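Side-chain contacts in sulfur oxygenase/reductase (Halothiobacillus neapolitanus, PDB 6QPA), which probably catalyses the oxygen-dependent oxidation and reduction of elemental sulfur at a mononuclear non-haem iron site, working as a 24-subunit assembly: residues H165-M168 with A174-Q177; G170-F175 with T249-L254; E181-M186 with V194-M199. All coordinates share one frame; numbering follows the deposited sequence.

Contact 1: residues H165-M168 with A174-Q177; sequences HWVM and AFEQ
Strand 159-167 turns into helix 172-189 at the start of a split beta-alpha-beta unit, and the helix folds back over the end of the strand, so that Phe-175 meets His-165 and Val-167. The clan assignment, a dimeric alpha-beta barrel, agrees with this helix-on-sheet layout. Side chains alone make the contact, which buries 156 Å² in total. The CG of Phe-175 lies anti to its backbone nitrogen (chi1 168°), which sends the phenyl ring from the helix towards the strand. Val-167 covers one face of that ring: its CG2 stands 3.8 Å from the ring centroid of Phe-175, displaced towards the rim where CG and CD1 lie, a CH-pi contact only 22° off the normal. The imidazole of His-165 approaches differently. Its centroid is 5.3 Å from that of Phe-175 and the planes meet at 55°, an oblique pairing in which neither ring lies flat on the other. Leu-290 of strand 290-305 and Val-286 of helix 276-287 also pack against both His-165 and Phe-175, while His-165 ND1 makes a weak hydrogen bond to Gly-163 O. Phe-175 CZ stands over one imidazole face, while His-165 CD2 lies 3.8 Å from Phe-175 CE1, near the phenyl plane.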
ATOM      1  N   HIS A 165      14.969  43.151 -38.693  1.00 28.11           N
ATOM      2  CA  HIS A 165      16.145  43.554 -39.451  1.00 28.43           C
ATOM      3  C   HIS A 165      16.504  44.986 -39.090  1.00 35.61           C
ATOM      4  O   HIS A 165      15.631  45.862 -39.102  1.00 33.57           O
ATOM      5  CB  HIS A 165      15.900  43.479 -40.960  1.00 28.15           C
ATOM      6  CG  HIS A 165      15.457  42.140 -41.454  1.00 30.38           C
ATOM      7  ND1 HIS A 165      14.198  41.630 -41.213  1.00 30.67           N
ATOM      8  CD2 HIS A 165      16.104  41.212 -42.203  1.00 28.69           C
ATOM      9  CE1 HIS A 165      14.093  40.438 -41.776  1.00 30.62           C
ATOM     10  NE2 HIS A 165      15.233  40.162 -42.389  1.00 31.12           N
ATOM     11  N   TRP A 166      17.776  45.227 -38.777  1.00 33.85           N
ATOM     12  CA  TRP A 166      18.309  46.584 -38.696  1.00 29.66           C
ATOM     13  C   TRP A 166      19.187  46.810 -39.916  1.00 28.14           C
ATOM     14  O   TRP A 166      20.160  46.078 -40.122  1.00 29.14           O
ATOM     15  CB  TRP A 166      19.120  46.820 -37.424  1.00 30.14           C
ATOM     16  CG  TRP A 166      18.385  46.692 -36.129  1.00 32.92           C
ATOM     17  CD1 TRP A 166      17.135  46.155 -35.918  1.00 33.30           C
ATOM     18  CD2 TRP A 166      18.865  47.101 -34.841  1.00 34.91           C
ATOM     19  NE1 TRP A 166      16.821  46.211 -34.582  1.00 29.38           N
ATOM     20  CE2 TRP A 166      17.860  46.788 -33.899  1.00 31.85           C
ATOM     21  CE3 TRP A 166      20.045  47.709 -34.396  1.00 37.01           C
ATOM     22  CZ2 TRP A 166      17.999  47.061 -32.539  1.00 31.55           C
ATOM     23  CZ3 TRP A 166      20.183  47.980 -33.047  1.00 38.60           C
ATOM     24  CH2 TRP A 166      19.171  47.645 -32.132  1.00 35.88           C
ATOM     25  N   VAL A 167      18.863  47.843 -40.700  1.00 33.29           N
ATOM     26  CA  VAL A 167      19.456  48.066 -42.011  1.00 29.54           C
ATOM     27  C   VAL A 167      20.539  49.132 -41.912  1.00 34.27           C
ATOM     28  O   VAL A 167      20.371  50.133 -41.197  1.00 31.10           O
ATOM     29  CB  VAL A 167      18.366  48.449 -43.039  1.00 31.72           C
ATOM     30  CG1 VAL A 167      18.990  48.931 -44.364  1.00 29.21           C
ATOM     31  CG2 VAL A 167      17.455  47.237 -43.290  1.00 31.87           C
ATOM     32  N   MET A 168      21.670  48.892 -42.600  1.00 27.37           N
ATOM     33  CA  MET A 168      22.768  49.856 -42.634  1.00 25.86           C
ATOM     34  C   MET A 168      22.302  51.186 -43.198  1.00 32.75           C
ATOM     35  O   MET A 168      21.531  51.238 -44.159  1.00 30.86           O
ATOM     36  CB  MET A 168      23.935  49.341 -43.474  1.00 29.17           C
ATOM     37  CG  MET A 168      24.478  48.008 -42.958  1.00 32.81           C
ATOM     38  SD  MET A 168      25.523  47.175 -44.176  1.00 38.85           S
ATOM     39  CE  MET A 168      26.959  48.268 -44.206  1.00 40.44           C
ATOM     40  N   ALA A 174      17.805  49.615 -51.094  1.00 33.49           N
ATOM     41  CA  ALA A 174      18.298  48.326 -51.572  1.00 37.22           C
ATOM     42  C   ALA A 174      17.708  47.175 -50.763  1.00 37.18           C
ATOM     43  O   ALA A 174      17.354  46.132 -51.326  1.00 32.99           O
ATOM     44  CB  ALA A 174      19.832  48.293 -51.545  1.00 30.32           C
ATOM     45  N   PHE A 175      17.615  47.338 -49.440  1.00 38.95           N
ATOM     46  CA  PHE A 175      16.986  46.314 -48.609  1.00 33.36           C
ATOM     47  C   PHE A 175      15.541  46.091 -49.027  1.00 33.61           C
ATOM     48  O   PHE A 175      15.085  44.945 -49.160  1.00 32.87           O
ATOM     49  CB  PHE A 175      17.037  46.701 -47.125  1.00 36.14           C
ATOM     50  CG  PHE A 175      16.171  45.836 -46.252  1.00 30.18           C
ATOM     51  CD1 PHE A 175      16.663  44.644 -45.721  1.00 30.71           C
ATOM     52  CD2 PHE A 175      14.844  46.175 -46.011  1.00 34.78           C
ATOM     53  CE1 PHE A 175      15.850  43.813 -44.938  1.00 32.15           C
ATOM     54  CE2 PHE A 175      14.022  45.355 -45.236  1.00 34.60           C
ATOM     55  CZ  PHE A 175      14.517  44.182 -44.691  1.00 33.91           C
ATOM     56  N   GLU A 176      14.794  47.183 -49.214  1.00 31.82           N
ATOM     57  CA  GLU A 176      13.388  47.056 -49.577  1.00 31.51           C
ATOM     58  C   GLU A 176      13.232  46.279 -50.875  1.00 39.16           C
ATOM     59  O   GLU A 176      12.397  45.369 -50.969  1.00 34.25           O
ATOM     60  CB  GLU A 176      12.757  48.448 -49.687  1.00 29.06           C
ATOM     61  CG  GLU A 176      12.650  49.138 -48.338  1.00 26.05           C
ATOM     62  CD  GLU A 176      12.116  50.568 -48.399  1.00 40.65           C
ATOM     63  OE1 GLU A 176      11.696  51.001 -49.492  1.00 38.77           O
ATOM     64  OE2 GLU A 176      12.086  51.245 -47.340  1.00 32.60           O
ATOM     65  N   GLN A 177      14.076  46.587 -51.869  1.00 36.84           N
ATOM     66  CA  GLN A 177      14.019  45.874 -53.140  1.00 36.77           C
ATOM     67  C   GLN A 177      14.431  44.414 -52.977  1.00 31.23           C
ATOM     68  O   GLN A 177      13.809  43.525 -53.563  1.00 34.66           O
ATOM     69  CB  GLN A 177      14.911  46.573 -54.176  1.00 32.26           C
ATOM     70  CG  GLN A 177      14.386  47.933 -54.575  1.00 64.15           C
ATOM     71  CD  GLN A 177      15.359  48.703 -55.468  1.00 80.94           C
ATOM     72  OE1 GLN A 177      16.539  48.861 -55.139  1.00 88.48           O
ATOM     73  NE2 GLN A 177      14.864  49.180 -56.601  1.00 82.02           N
TER

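Contact 2: residues G170-F175 with T249-L254; sequences GHEKAF and TPTQYL
Glu-172 OE2 is held by two donors. Thr-251 OG1 gives it a hydrogen bond of 2.7 Å, arriving at the anti lone pair of Glu-172 OE2, the one turned away from the other carboxylate oxygen. A water donates to the same oxygen and accepts from Thr-251 N at 3.1 Å, so that the threonine reaches the carboxylate both directly and through solvent. The glutamate chain is bent at its second torsion (chi2 87°), which turns the carboxylate back past the start of helix 172-189, between Gly-170 N and Thr-251. The remaining oxygen, Glu-172 OE1, receives a weak bond from Gly-170 N, bent to 126° at the hydrogen.

Below this polar end the aliphatic part of Glu-172 rests at the rim of Tyr-253. Its CG lies in the plane of the phenol ring at the edge, and Glu-172 CB is 3.3 Å from Tyr-253 OH. The hydroxyl itself is hydrogen-bonded to Glu-176 OE2, one turn further along the helix. Phe-175 takes a face of the phenol: its CD2 sits 3.7 Å above the Tyr-253 plane, over the ring centre, and Phe-175 CE2 comes to 3.4 Å from Tyr-253 CG. With planes at 43°, the rings are tilted rather than stacked, and the two side chains run past each other in opposite directions.

Helix and strand are therefore joined by an apolar layer of rings beside a polar one. Thr-251 and the water supply two donors to one oxygen, and Glu-172 stands in the first turn of its helix, near the amide end of the helix dipole; both features would be expected to favour the ionised carboxylate.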
ATOM      1  N   GLY A 170      21.801  54.209 -45.262  1.00 35.63           N
ATOM      2  CA  GLY A 170      21.917  54.365 -46.692  1.00 33.35           C
ATOM      3  C   GLY A 170      21.541  53.143 -47.508  1.00 44.92           C
ATOM      4  O   GLY A 170      21.414  53.261 -48.728  1.00 43.36           O
ATOM      5  N   HIS A 171      21.289  51.992 -46.878  1.00 39.86           N
ATOM      6  CA  HIS A 171      20.933  50.777 -47.602  1.00 34.61           C
ATOM      7  C   HIS A 171      19.432  50.502 -47.607  1.00 37.78           C
ATOM      8  O   HIS A 171      19.013  49.425 -48.042  1.00 36.23           O
ATOM      9  CB  HIS A 171      21.671  49.581 -47.002  1.00 33.20           C
ATOM     10  CG  HIS A 171      23.153  49.628 -47.194  1.00 38.33           C
ATOM     11  ND1 HIS A 171      23.864  48.581 -47.742  1.00 35.23           N
ATOM     12  CD2 HIS A 171      24.060  50.608 -46.936  1.00 34.39           C
ATOM     13  CE1 HIS A 171      25.146  48.902 -47.794  1.00 36.89           C
ATOM     14  NE2 HIS A 171      25.291  50.128 -47.315  1.00 35.28           N
ATOM     15  N   GLU A 172      18.616  51.451 -47.139  1.00 29.91           N
ATOM     16  CA  GLU A 172      17.195  51.178 -46.939  1.00 34.36           C
ATOM     17  C   GLU A 172      16.525  50.764 -48.245  1.00 38.02           C
ATOM     18  O   GLU A 172      15.822  49.748 -48.311  1.00 34.45           O
ATOM     19  CB  GLU A 172      16.504  52.399 -46.331  1.00 33.53           C
ATOM     20  CG  GLU A 172      16.713  52.572 -44.819  1.00 38.01           C
ATOM     21  CD  GLU A 172      17.987  53.367 -44.487  1.00 42.86           C
ATOM     22  OE1 GLU A 172      18.766  53.654 -45.422  1.00 41.28           O
ATOM     23  OE2 GLU A 172      18.199  53.714 -43.298  1.00 38.22           O
ATOM     24  N   LYS A 173      16.761  51.525 -49.306  1.00 34.53           N
ATOM     25  CA  LYS A 173      16.079  51.253 -50.564  1.00 38.09           C
ATOM     26  C   LYS A 173      16.506  49.915 -51.146  1.00 32.51           C
ATOM     27  O   LYS A 173      15.672  49.171 -51.674  1.00 40.88           O
ATOM     28  CB  LYS A 173      16.360  52.384 -51.562  1.00 48.10           C
ATOM     29  CG  LYS A 173      15.691  52.185 -52.910  1.00 65.01           C
ATOM     30  CD  LYS A 173      16.060  53.274 -53.915  1.00 81.44           C
ATOM     31  CE  LYS A 173      15.353  53.028 -55.245  1.00 87.12           C
ATOM     32  NZ  LYS A 173      15.656  54.065 -56.266  1.00 89.58           N
ATOM     33  N   ALA A 174      17.805  49.615 -51.094  1.00 33.49           N
ATOM     34  CA  ALA A 174      18.298  48.326 -51.572  1.00 37.22           C
ATOM     35  C   ALA A 174      17.708  47.175 -50.763  1.00 37.18           C
ATOM     36  O   ALA A 174      17.354  46.132 -51.326  1.00 32.99           O
ATOM     37  CB  ALA A 174      19.832  48.293 -51.545  1.00 30.32           C
ATOM     38  N   PHE A 175      17.615  47.338 -49.440  1.00 38.95           N
ATOM     39  CA  PHE A 175      16.986  46.314 -48.609  1.00 33.36           C
ATOM     40  C   PHE A 175      15.541  46.091 -49.027  1.00 33.61           C
ATOM     41  O   PHE A 175      15.085  44.945 -49.160  1.00 32.87           O
ATOM     42  CB  PHE A 175      17.037  46.701 -47.125  1.00 36.14           C
ATOM     43  CG  PHE A 175      16.171  45.836 -46.252  1.00 30.18           C
ATOM     44  CD1 PHE A 175      16.663  44.644 -45.721  1.00 30.71           C
ATOM     45  CD2 PHE A 175      14.844  46.175 -46.011  1.00 34.78           C
ATOM     46  CE1 PHE A 175      15.850  43.813 -44.938  1.00 32.15           C
ATOM     47  CE2 PHE A 175      14.022  45.355 -45.236  1.00 34.60           C
ATOM     48  CZ  PHE A 175      14.517  44.182 -44.691  1.00 33.91           C
ATOM     49  N   THR A 249      17.496  54.549 -35.152  1.00 35.93           N
ATOM     50  CA  THR A 249      18.504  54.202 -36.146  1.00 39.32           C
ATOM     51  C   THR A 249      19.490  53.229 -35.502  1.00 32.66           C
ATOM     52  O   THR A 249      19.707  53.284 -34.288  1.00 32.29           O
ATOM     53  CB  THR A 249      19.285  55.408 -36.721  1.00 36.97           C
ATOM     54  OG1 THR A 249      20.220  55.905 -35.759  1.00 35.46           O
ATOM     55  CG2 THR A 249      18.334  56.552 -37.144  1.00 31.19           C
ATOM     56  N   PRO A 250      20.043  52.274 -36.266  1.00 35.13           N
ATOM     57  CA  PRO A 250      19.774  51.940 -37.673  1.00 37.79           C
ATOM     58  C   PRO A 250      18.300  51.611 -37.911  1.00 37.03           C
ATOM     59  O   PRO A 250      17.638  51.131 -37.005  1.00 30.31           O
ATOM     60  CB  PRO A 250      20.645  50.695 -37.917  1.00 37.08           C
ATOM     61  CG  PRO A 250      21.714  50.770 -36.893  1.00 40.18           C
ATOM     62  CD  PRO A 250      21.075  51.400 -35.683  1.00 34.41           C
ATOM     63  N   THR A 251      17.807  51.912 -39.106  1.00 37.47           N
ATOM     64  CA  THR A 251      16.403  51.717 -39.421  1.00 30.78           C
ATOM     65  C   THR A 251      15.980  50.283 -39.188  1.00 32.75           C
ATOM     66  O   THR A 251      16.613  49.340 -39.689  1.00 27.92           O
ATOM     67  CB  THR A 251      16.142  52.090 -40.874  1.00 33.96           C
ATOM     68  OG1 THR A 251      16.586  53.434 -41.109  1.00 36.30           O
ATOM     69  CG2 THR A 251      14.670  51.952 -41.187  1.00 30.39           C
ATOM     70  N   GLN A 252      14.887  50.116 -38.453  1.00 31.08           N
ATOM     71  CA  GLN A 252      14.334  48.789 -38.230  1.00 29.98           C
ATOM     72  C   GLN A 252      13.289  48.476 -39.282  1.00 31.59           C
ATOM     73  O   GLN A 252      12.393  49.287 -39.538  1.00 30.67           O
ATOM     74  CB  GLN A 252      13.696  48.667 -36.847  1.00 34.80           C
ATOM     75  CG  GLN A 252      13.011  47.326 -36.648  1.00 30.81           C
ATOM     76  CD  GLN A 252      12.317  47.251 -35.317  1.00 33.88           C
ATOM     77  OE1 GLN A 252      11.450  48.065 -35.028  1.00 30.93           O
ATOM     78  NE2 GLN A 252      12.706  46.289 -34.488  1.00 32.80           N
ATOM     79  N   TYR A 253      13.395  47.293 -39.875  1.00 30.52           N
ATOM     80  CA  TYR A 253      12.337  46.733 -40.703  1.00 29.77           C
ATOM     81  C   TYR A 253      11.839  45.451 -40.067  1.00 31.31           C
ATOM     82  O   TYR A 253      12.648  44.607 -39.660  1.00 30.27           O
ATOM     83  CB  TYR A 253      12.831  46.433 -42.120  1.00 29.84           C
ATOM     84  CG  TYR A 253      13.056  47.655 -43.000  1.00 25.33           C
ATOM     85  CD1 TYR A 253      14.221  48.395 -42.914  1.00 26.71           C
ATOM     86  CD2 TYR A 253      12.110  48.033 -43.950  1.00 26.43           C
ATOM     87  CE1 TYR A 253      14.434  49.507 -43.739  1.00 31.08           C
ATOM     88  CE2 TYR A 253      12.310  49.140 -44.786  1.00 28.61           C
ATOM     89  CZ  TYR A 253      13.469  49.872 -44.673  1.00 34.23           C
ATOM     90  OH  TYR A 253      13.671  50.946 -45.514  1.00 33.17           O
ATOM     91  N   LEU A 254      10.517  45.298 -39.998  1.00 29.72           N
ATOM     92  CA  LEU A 254       9.888  44.047 -39.593  1.00 24.24           C
ATOM     93  C   LEU A 254       9.313  43.377 -40.825  1.00 33.74           C
ATOM     94  O   LEU A 254       8.477  43.965 -41.519  1.00 33.24           O
ATOM     95  CB  LEU A 254       8.785  44.276 -38.571  1.00 22.87           C
ATOM     96  CG  LEU A 254       9.319  44.876 -37.286  1.00 25.94           C
ATOM     97  CD1 LEU A 254       8.195  44.966 -36.248  1.00 23.09           C
ATOM     98  CD2 LEU A 254      10.454  43.998 -36.794  1.00 21.96           C
TER
HETATM   99  O   HOH W   1      19.701  52.890 -41.421  1.00 32.58           O

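Contact 3: residues E181-M186 with V194-M199; sequences ETLEWM and VGWMIM
Leu-183 rides on the indole of Trp-196. Its CB stands 3.6 Å from the centroid of the five-membered ring of Trp-196, and the 7° departure from the ring normal makes this an almost perpendicular CH-pi contact. From there the branch reaches past the rim of the six-membered ring, where Leu-183 CD1 lies 3.6 Å from Trp-196 CE3. The same methyl also touches the next inward-facing residue of the strand, lying 3.7 Å from Ile-198 CG1. At the far end of the indole, Glu-184 adds only its aliphatic part: Glu-184 CG is 3.9 Å from Trp-196 CZ2, while the carboxylate continues outward to a long, weak ion pair with Lys-123.

The tryptophan presents its face because CG lies between the backbone N and the carbonyl carbon (chi1 58°), laying the indole under the helix. Were an alanine here, Leu-183 CB and Glu-184 CG would probably lose the flat surface they rest on, opening a gap between helix and strand.

Further out, the backbone of Trp-196 bonds to Asp-125 and that of Ile-198 to Val-122, tying this strand to strand 110-125. On its other side Val-194 and Gly-195 both face Glu-258, forming a classic beta bulge just before Trp-196. Ile-257 of strand 251-259 also packs on Leu-183. The local axes of helix and strand approach to 9.1 Å and run at 174°, the nearly antiparallel packing of a helix on the strand that follows it, here the second half of a split beta-alpha-beta crossover over an antiparallel sheet.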
ATOM      1  N   GLU A 181      12.063  41.121 -53.487  1.00 30.07           N
ATOM      2  CA  GLU A 181      12.348  40.031 -54.418  1.00 27.99           C
ATOM      3  C   GLU A 181      12.376  38.683 -53.704  1.00 29.32           C
ATOM      4  O   GLU A 181      11.847  37.693 -54.217  1.00 40.40           O
ATOM      5  CB  GLU A 181      13.667  40.297 -55.162  1.00 28.15           C
ATOM      6  CG  GLU A 181      13.905  39.269 -56.268  1.00 40.73           C
ATOM      7  CD  GLU A 181      15.176  39.501 -57.091  1.00 51.20           C
ATOM      8  OE1 GLU A 181      15.917  40.488 -56.843  1.00 53.99           O
ATOM      9  OE2 GLU A 181      15.421  38.671 -57.996  1.00 50.04           O
ATOM     10  N   THR A 182      12.964  38.637 -52.500  1.00 32.22           N
ATOM     11  CA  THR A 182      12.995  37.403 -51.714  1.00 34.75           C
ATOM     12  C   THR A 182      11.585  36.892 -51.441  1.00 38.82           C
ATOM     13  O   THR A 182      11.285  35.705 -51.635  1.00 37.03           O
ATOM     14  CB  THR A 182      13.707  37.644 -50.376  1.00 32.38           C
ATOM     15  OG1 THR A 182      15.031  38.126 -50.596  1.00 30.54           O
ATOM     16  CG2 THR A 182      13.791  36.321 -49.559  1.00 31.34           C
ATOM     17  N   LEU A 183      10.709  37.786 -50.970  1.00 36.68           N
ATOM     18  CA  LEU A 183       9.373  37.396 -50.526  1.00 34.22           C
ATOM     19  C   LEU A 183       8.485  36.987 -51.695  1.00 37.03           C
ATOM     20  O   LEU A 183       7.682  36.053 -51.579  1.00 28.71           O
ATOM     21  CB  LEU A 183       8.749  38.549 -49.733  1.00 31.01           C
ATOM     22  CG  LEU A 183       9.419  38.795 -48.382  1.00 26.08           C
ATOM     23  CD1 LEU A 183       9.082  40.163 -47.803  1.00 25.99           C
ATOM     24  CD2 LEU A 183       9.024  37.647 -47.403  1.00 25.84           C
ATOM     25  N   GLU A 184       8.622  37.674 -52.829  1.00 33.54           N
ATOM     26  CA  GLU A 184       7.879  37.295 -54.021  1.00 37.38           C
ATOM     27  C   GLU A 184       8.297  35.918 -54.520  1.00 39.37           C
ATOM     28  O   GLU A 184       7.460  35.147 -55.005  1.00 38.60           O
ATOM     29  CB  GLU A 184       8.088  38.348 -55.106  1.00 33.57           C
ATOM     30  CG  GLU A 184       7.366  39.638 -54.780  1.00 40.03           C
ATOM     31  CD  GLU A 184       7.575  40.724 -55.823  1.00 44.94           C
ATOM     32  OE1 GLU A 184       8.559  40.642 -56.585  1.00 46.16           O
ATOM     33  OE2 GLU A 184       6.747  41.657 -55.879  1.00 48.50           O
ATOM     34  N   TRP A 185       9.598  35.612 -54.455  1.00 35.75           N
ATOM     35  CA  TRP A 185      10.054  34.277 -54.824  1.00 37.19           C
ATOM     36  C   TRP A 185       9.424  33.235 -53.912  1.00 34.65           C
ATOM     37  O   TRP A 185       8.908  32.211 -54.377  1.00 37.54           O
ATOM     38  CB  TRP A 185      11.580  34.209 -54.753  1.00 36.38           C
ATOM     39  CG  TRP A 185      12.246  32.996 -55.414  1.00 34.21           C
ATOM     40  CD1 TRP A 185      12.861  32.979 -56.635  1.00 36.14           C
ATOM     41  CD2 TRP A 185      12.400  31.664 -54.879  1.00 29.64           C
ATOM     42  NE1 TRP A 185      13.385  31.732 -56.897  1.00 33.53           N
ATOM     43  CE2 TRP A 185      13.120  30.905 -55.840  1.00 36.66           C
ATOM     44  CE3 TRP A 185      12.017  31.046 -53.686  1.00 33.41           C
ATOM     45  CZ2 TRP A 185      13.452  29.547 -55.652  1.00 34.29           C
ATOM     46  CZ3 TRP A 185      12.346  29.670 -53.493  1.00 32.27           C
ATOM     47  CH2 TRP A 185      13.073  28.955 -54.474  1.00 26.87           C
ATOM     48  N   MET A 186       9.432  33.502 -52.605  1.00 33.96           N
ATOM     49  CA  MET A 186       8.893  32.545 -51.643  1.00 33.42           C
ATOM     50  C   MET A 186       7.405  32.319 -51.851  1.00 35.80           C
ATOM     51  O   MET A 186       6.944  31.172 -51.833  1.00 33.01           O
ATOM     52  CB  MET A 186       9.171  33.026 -50.221  1.00 33.88           C
ATOM     53  CG  MET A 186      10.653  32.996 -49.878  1.00 37.29           C
ATOM     54  SD  MET A 186      11.093  33.733 -48.286  1.00 40.11           S
ATOM     55  CE  MET A 186      10.229  32.675 -47.192  1.00 37.32           C
ATOM     56  N   VAL A 194       1.533  31.968 -47.094  1.00 30.10           N
ATOM     57  CA  VAL A 194       0.219  32.590 -47.178  1.00 30.55           C
ATOM     58  C   VAL A 194       0.306  34.048 -47.616  1.00 32.14           C
ATOM     59  O   VAL A 194      -0.484  34.502 -48.450  1.00 32.51           O
ATOM     60  CB  VAL A 194      -0.493  32.454 -45.820  1.00 29.99           C
ATOM     61  CG1 VAL A 194      -1.752  33.304 -45.819  1.00 24.36           C
ATOM     62  CG2 VAL A 194      -0.817  30.979 -45.552  1.00 24.28           C
ATOM     63  N   GLY A 195       1.269  34.798 -47.097  1.00 27.44           N
ATOM     64  CA  GLY A 195       1.357  36.203 -47.458  1.00 29.29           C
ATOM     65  C   GLY A 195       2.501  36.880 -46.741  1.00 25.20           C
ATOM     66  O   GLY A 195       3.199  36.276 -45.927  1.00 31.30           O
ATOM     67  N   TRP A 196       2.699  38.158 -47.061  1.00 30.93           N
ATOM     68  CA  TRP A 196       3.817  38.861 -46.454  1.00 28.77           C
ATOM     69  C   TRP A 196       3.588  40.363 -46.487  1.00 27.15           C
ATOM     70  O   TRP A 196       2.775  40.886 -47.253  1.00 25.95           O
ATOM     71  CB  TRP A 196       5.142  38.505 -47.142  1.00 26.24           C
ATOM     72  CG  TRP A 196       5.169  38.808 -48.615  1.00 28.16           C
ATOM     73  CD1 TRP A 196       4.907  37.943 -49.645  1.00 27.36           C
ATOM     74  CD2 TRP A 196       5.478  40.074 -49.220  1.00 27.24           C
ATOM     75  NE1 TRP A 196       5.046  38.593 -50.859  1.00 28.96           N
ATOM     76  CE2 TRP A 196       5.400  39.899 -50.622  1.00 30.20           C
ATOM     77  CE3 TRP A 196       5.837  41.330 -48.711  1.00 29.07           C
ATOM     78  CZ2 TRP A 196       5.654  40.940 -51.522  1.00 35.25           C
ATOM     79  CZ3 TRP A 196       6.082  42.375 -49.612  1.00 34.99           C
ATOM     80  CH2 TRP A 196       5.992  42.170 -51.002  1.00 30.82           C
ATOM     81  N   MET A 197       4.402  41.056 -45.701  1.00 26.30           N
ATOM     82  CA  MET A 197       4.337  42.505 -45.578  1.00 28.09           C
ATOM     83  C   MET A 197       5.697  42.991 -45.094  1.00 28.72           C
ATOM     84  O   MET A 197       6.306  42.361 -44.225  1.00 31.83           O
ATOM     85  CB  MET A 197       3.196  42.888 -44.610  1.00 32.84           C
ATOM     86  CG  MET A 197       3.048  44.311 -44.210  1.00 42.88           C
ATOM     87  SD  MET A 197       1.449  44.559 -43.362  1.00 42.54           S
ATOM     88  CE  MET A 197       1.641  43.518 -41.908  1.00 32.45           C
ATOM     89  N   ILE A 198       6.194  44.071 -45.694  1.00 31.33           N
ATOM     90  CA  ILE A 198       7.436  44.710 -45.272  1.00 27.37           C
ATOM     91  C   ILE A 198       7.074  45.981 -44.515  1.00 25.95           C
ATOM     92  O   ILE A 198       6.434  46.878 -45.071  1.00 28.17           O
ATOM     93  CB  ILE A 198       8.337  45.041 -46.469  1.00 28.30           C
ATOM     94  CG1 ILE A 198       8.765  43.759 -47.189  1.00 30.50           C
ATOM     95  CG2 ILE A 198       9.548  45.871 -45.993  1.00 28.23           C
ATOM     96  CD1 ILE A 198       9.385  44.005 -48.541  1.00 28.67           C
ATOM     97  N   MET A 199       7.499  46.079 -43.263  1.00 28.40           N
ATOM     98  CA  MET A 199       7.127  47.201 -42.407  1.00 26.39           C
ATOM     99  C   MET A 199       8.380  47.926 -41.960  1.00 33.25           C
ATOM    100  O   MET A 199       9.301  47.295 -41.426  1.00 29.38           O
ATOM    101  CB  MET A 199       6.346  46.717 -41.192  1.00 24.47           C
ATOM    102  CG  MET A 199       5.059  46.005 -41.529  1.00 42.70           C
ATOM    103  SD  MET A 199       4.116  45.506 -40.051  1.00 39.22           S
ATOM    104  CE  MET A 199       5.188  44.246 -39.396  1.00 25.61           C
TER

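Overall arrangement
All three contacts seat helix 172-189 on one sheet, each on a different strand. Contacts 1 and 2 have centres 4 Å apart and share Phe-175, which meets strand 159-167 in one and strand 251-259 in the other. Backbone bonding continues the connection: His-165 O pairs with Tyr-253 N at 2.8 Å, and Met-199 O with Leu-254 N at 2.7 Å. Strand 251-259 thus lies between the parallel strands 159-167 and 193-204 that the helix links. Contact 3 sits further along the helix, its centre about 14 Å from that of contact 1 and about 16 Å from that of contact 2. All lie away from the iron site of His-88, His-92 and Glu-116.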